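Side-chain contacts in alternansucrase (Leuconostoc mesenteroides, PDB 6HVG), which belongs to glycoside hydrolase family 70, a family built on a TIM-type barrel, and also carries cell-wall-binding-type repeats: residues Ala451-Leu454 / Asn455-Ser459; Ala480-Val483 / Ile484-Ala487. One frame throughout, in Å; residues are numbered along the deposited sequence.

Contact 1 (Ala451-Leu454 / Asn455-Ser459); sequences ANYL and NFMSS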
loop_
_atom_site.group_PDB
_atom_site.type_symbol
_atom_site.label_atom_id
_atom_site.label_comp_id
_atom_site.label_asym_id
_atom_site.label_seq_id
_atom_site.Cartn_x
_atom_site.Cartn_y
_atom_site.Cartn_z
ATOM N N ALA A 451 -15.053 -13.876 32.086
ATOM C CA ALA A 451 -15.598 -12.684 32.728
ATOM C C ALA A 451 -16.132 -11.704 31.691
ATOM O O ALA A 451 -17.148 -11.029 31.926
ATOM C CB ALA A 451 -14.556 -12.013 33.602
ATOM N N ASN A 452 -15.445 -11.616 30.554
ATOM C CA ASN A 452 -15.879 -10.712 29.488
ATOM C C ASN A 452 -17.172 -11.202 28.836
ATOM O O ASN A 452 -18.074 -10.406 28.585
ATOM C CB ASN A 452 -14.785 -10.528 28.437
ATOM C CG ASN A 452 -13.625 -9.686 28.936
ATOM O OD1 ASN A 452 -13.741 -8.965 29.911
ATOM N ND2 ASN A 452 -12.509 -9.760 28.248
ATOM N N TYR A 453 -17.260 -12.503 28.585
ATOM C CA TYR A 453 -18.476 -13.107 28.067
ATOM C C TYR A 453 -19.649 -12.797 28.981
ATOM O O TYR A 453 -20.686 -12.368 28.513
ATOM C CB TYR A 453 -18.316 -14.620 27.934
ATOM C CG TYR A 453 -19.617 -15.389 27.791
ATOM C CD1 TYR A 453 -20.214 -15.572 26.552
ATOM C CD2 TYR A 453 -20.237 -15.941 28.885
ATOM C CE1 TYR A 453 -21.396 -16.287 26.417
ATOM C CE2 TYR A 453 -21.425 -16.657 28.769
ATOM C CZ TYR A 453 -21.999 -16.835 27.538
ATOM O OH TYR A 453 -23.172 -17.542 27.461
ATOM N N LEU A 454 -19.475 -13.012 30.283
ATOM C CA LEU A 454 -20.537 -12.788 31.260
ATOM C C LEU A 454 -20.992 -11.347 31.279
ATOM O O LEU A 454 -22.198 -11.090 31.235
ATOM C CB LEU A 454 -20.095 -13.178 32.674
ATOM C CG LEU A 454 -19.838 -14.664 32.866
ATOM C CD1 LEU A 454 -19.179 -14.882 34.208
ATOM C CD2 LEU A 454 -21.115 -15.497 32.781
ATOM N N ASN A 455 -20.041 -10.417 31.309
ATOM C CA ASN A 455 -20.376 -8.996 31.274
ATOM C C ASN A 455 -21.082 -8.588 29.963
ATOM O O ASN A 455 -22.019 -7.802 29.987
ATOM C CB ASN A 455 -19.132 -8.140 31.455
ATOM C CG ASN A 455 -18.537 -8.269 32.822
ATOM O OD1 ASN A 455 -19.139 -8.836 33.726
ATOM N ND2 ASN A 455 -17.352 -7.737 32.994
ATOM N N PHE A 456 -20.630 -9.113 28.829
ATOM C CA PHE A 456 -21.235 -8.793 27.540
ATOM C C PHE A 456 -22.687 -9.303 27.428
ATOM O O PHE A 456 -23.577 -8.556 27.032
ATOM C CB PHE A 456 -20.380 -9.366 26.418
ATOM C CG PHE A 456 -20.878 -9.054 25.041
ATOM C CD1 PHE A 456 -20.526 -7.869 24.425
ATOM C CD2 PHE A 456 -21.632 -9.977 24.329
ATOM C CE1 PHE A 456 -20.948 -7.591 23.135
ATOM C CE2 PHE A 456 -22.075 -9.700 23.049
ATOM C CZ PHE A 456 -21.745 -8.494 22.465
ATOM N N MET A 457 -22.920 -10.566 27.772
ATOM C CA MET A 457 -24.262 -11.151 27.696
ATOM C C MET A 457 -25.222 -10.505 28.685
ATOM O O MET A 457 -26.391 -10.293 28.354
ATOM C CB MET A 457 -24.228 -12.650 27.957
ATOM C CG MET A 457 -23.465 -13.442 26.911
ATOM S SD MET A 457 -24.343 -13.706 25.364
ATOM C CE MET A 457 -23.344 -12.728 24.278
ATOM N N SER A 458 -24.723 -10.189 29.881
ATOM C CA SER A 458 -25.456 -9.400 30.869
ATOM C C SER A 458 -26.009 -8.079 30.327
ATOM O O SER A 458 -27.163 -7.726 30.599
ATOM C CB SER A 458 -24.534 -9.050 32.040
ATOM O OG SER A 458 -24.556 -10.046 33.017
ATOM N N SER A 459 -25.178 -7.341 29.597
ATOM C CA SER A 459 -25.543 -6.040 29.064
ATOM C C SER A 459 -26.648 -6.130 28.046
ATOM O O SER A 459 -27.207 -5.095 27.679
ATOM C CB SER A 459 -24.355 -5.396 28.385
ATOM O OG SER A 459 -23.319 -5.286 29.316
#
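A Met-aromatic contact between Tyr-453 and Met-457, one turn apart on helix 447-462, illustrates how an i/i+4 spacing brings a flexible thioether chain over a ring. The touching group is the methylene CG of Met-457, which lies 3.8 Å from the centroid of the Tyr-453 ring and 23° off its normal, a CH-pi approach over one face. It is displaced toward the rim, with CE1 of Tyr-453 the nearest ring atom to Met-457 CG at 3.6 Å. The sulfur follows less squarely: Met-457 SD is 4.8 Å from the same centroid and oblique to the ring. Tyr-453 can offer this face because a chi1 of 163° swings its ring to the far side of CB from the amide nitrogen. Two turns in the methionine chain carry CE away to the edge of the Phe-456 ring, in its plane. Outside the segments, Trp-444 meets the tyrosine ring and Phe-508 meets that of Phe-456.

Regular helical bonding underlies the pair, the bond from Met-457 N to Tyr-453 O measuring 3.0 Å. Two polar side chains, Asn-455 and Ser-458, bond to residues beyond the helix. Asn-455 OD1 is hydrogen-bonded to both Tyr-468 N and Thr-466 OG1, so its oxygen is gripped by two bonds, while the OG of buried Ser-458 is satisfied by Ile-464 O; both thereby tie the helix to the chain that follows it. Asn-455 O, for its part, takes two donors from a single residue: Ser-459 N at 3.2 Å and, reaching it from the other face of the carbonyl plane, Ser-459 OG at 2.9 Å.

Contact 2 (Ala480-Val483 / Ile484-Ala487); sequences AAFV and IQTA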
loop_
_atom_site.group_PDB
_atom_site.type_symbol
_atom_site.label_atom_id
_atom_site.label_comp_id
_atom_site.label_asym_id
_atom_site.label_seq_id
_atom_site.Cartn_x
_atom_site.Cartn_y
_atom_site.Cartn_z
ATOM N N ALA A 480 -22.429 -17.666 37.562
ATOM C CA ALA A 480 -22.933 -16.585 36.728
ATOM C C ALA A 480 -23.156 -17.030 35.288
ATOM O O ALA A 480 -24.057 -16.533 34.628
ATOM C CB ALA A 480 -21.988 -15.397 36.768
ATOM N N ALA A 481 -22.354 -17.972 34.814
ATOM C CA ALA A 481 -22.554 -18.543 33.485
ATOM C C ALA A 481 -23.874 -19.281 33.390
ATOM O O ALA A 481 -24.535 -19.220 32.375
ATOM C CB ALA A 481 -21.395 -19.460 33.130
ATOM N N PHE A 482 -24.254 -19.967 34.464
ATOM C CA PHE A 482 -25.480 -20.760 34.469
ATOM C C PHE A 482 -26.744 -19.908 34.538
ATOM O O PHE A 482 -27.709 -20.222 33.852
ATOM C CB PHE A 482 -25.468 -21.795 35.584
ATOM C CG PHE A 482 -26.604 -22.771 35.501
ATOM C CD1 PHE A 482 -26.645 -23.736 34.495
ATOM C CD2 PHE A 482 -27.655 -22.719 36.422
ATOM C CE1 PHE A 482 -27.706 -24.638 34.417
ATOM C CE2 PHE A 482 -28.716 -23.610 36.347
ATOM C CZ PHE A 482 -28.742 -24.569 35.342
ATOM N N VAL A 483 -26.729 -18.814 35.303
ATOM C CA VAL A 483 -27.883 -17.905 35.290
ATOM C C VAL A 483 -28.029 -17.266 33.901
ATOM O O VAL A 483 -29.141 -17.026 33.457
ATOM C CB VAL A 483 -27.884 -16.824 36.413
ATOM C CG1 VAL A 483 -27.697 -17.467 37.758
ATOM C CG2 VAL A 483 -26.825 -15.773 36.203
ATOM N N ILE A 484 -26.919 -17.029 33.202
ATOM C CA ILE A 484 -26.960 -16.588 31.801
ATOM C C ILE A 484 -27.475 -17.694 30.888
ATOM O O ILE A 484 -28.241 -17.418 29.963
ATOM C CB ILE A 484 -25.575 -16.121 31.287
ATOM C CG1 ILE A 484 -25.094 -14.877 32.048
ATOM C CG2 ILE A 484 -25.609 -15.820 29.792
ATOM C CD1 ILE A 484 -25.845 -13.601 31.719
ATOM N N GLN A 485 -27.079 -18.942 31.144
ATOM C CA GLN A 485 -27.580 -20.060 30.336
ATOM C C GLN A 485 -29.096 -20.165 30.446
ATOM O O GLN A 485 -29.785 -20.319 29.442
ATOM C CB GLN A 485 -26.929 -21.396 30.730
ATOM C CG GLN A 485 -27.539 -22.601 30.009
ATOM C CD GLN A 485 -26.767 -23.893 30.208
ATOM O OE1 GLN A 485 -25.717 -23.907 30.842
ATOM N NE2 GLN A 485 -27.295 -24.988 29.662
ATOM N N THR A 486 -29.601 -20.084 31.673
ATOM C CA THR A 486 -31.028 -20.128 31.926
ATOM C C THR A 486 -31.699 -19.001 31.104
ATOM O O THR A 486 -32.588 -19.244 30.291
ATOM C CB THR A 486 -31.314 -20.032 33.450
ATOM O OG1 THR A 486 -30.912 -21.255 34.079
ATOM C CG2 THR A 486 -32.801 -19.770 33.736
ATOM N N ALA A 487 -31.224 -17.779 31.277
ATOM C CA ALA A 487 -31.779 -16.635 30.558
ATOM C C ALA A 487 -31.751 -16.834 29.060
ATOM O O ALA A 487 -32.660 -16.396 28.367
ATOM C CB ALA A 487 -31.033 -15.364 30.934
#
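Four backbone hydrogen bonds join 480-483 to 484-487 in the i/i+4 pattern of an alpha-helix, from Ile-484 N to Ala-480 O at 3.2 Å through to Ala-487 N to Val-483 O at 3.1 Å. On this frame Phe-482 meets two polar side chains, those of residues three and four places further on. With chi1 at -171°, CG turns directly away from the amide nitrogen, an orientation that leans the ring along the helix toward its later turn. Thr-486 OG1 then lies over one ring face, offset toward the rim, with Phe-482 CE2 its nearest ring atom at 3.9 Å. The same hydroxyl makes a weak, long hydrogen bond of 3.4 Å from Thr-486 OG1 to Phe-482 O, the carbonyl that already accepts Thr-486 N at 2.9 Å. Thr-486 thus bonds to the carbonyl of Phe-482 through its backbone N, and weakly through the hydroxyl that also lies over the ring.

Gln-485 approaches the ring differently. Its extended chain brings OE1 to 3.8 Å from Phe-482 CD1 at an oblique angle, with the amide and ring planes 69° apart. The amide's main polar tie lies outside the pair, where Gln-485 NE2 bonds to Asn-393 OD1.

The helix is thus placed between two kinds of neighbour. Phe-482 and Thr-486 rest on Leu-422 of strand 420-423, and Phe-482 and Gln-485 on Trp-428 of strand 427-430, whereas Ile-484 and Ala-487 pack on Leu-462 of helix 447-462.

Contacts 1 and 2 lie on successive helices, 447-462 and 474-495, and their centres are 11 Å apart, close enough for the side chains to pack directly. Leu-454 CD2 approaches the backbone of the second helix, 3.4 Å from Ala-481 N. Ile-484 CG2 fits beside both members of the Met-aromatic pair, 3.8 Å from Tyr-453 OH and 3.9 Å from Met-457 CB. These meetings between the two contacts are all packing contacts. Neither contact supplies a ligand to the calcium ion, which is bound by Glu-575, Asp-581, Asn-625 and Asp-1159.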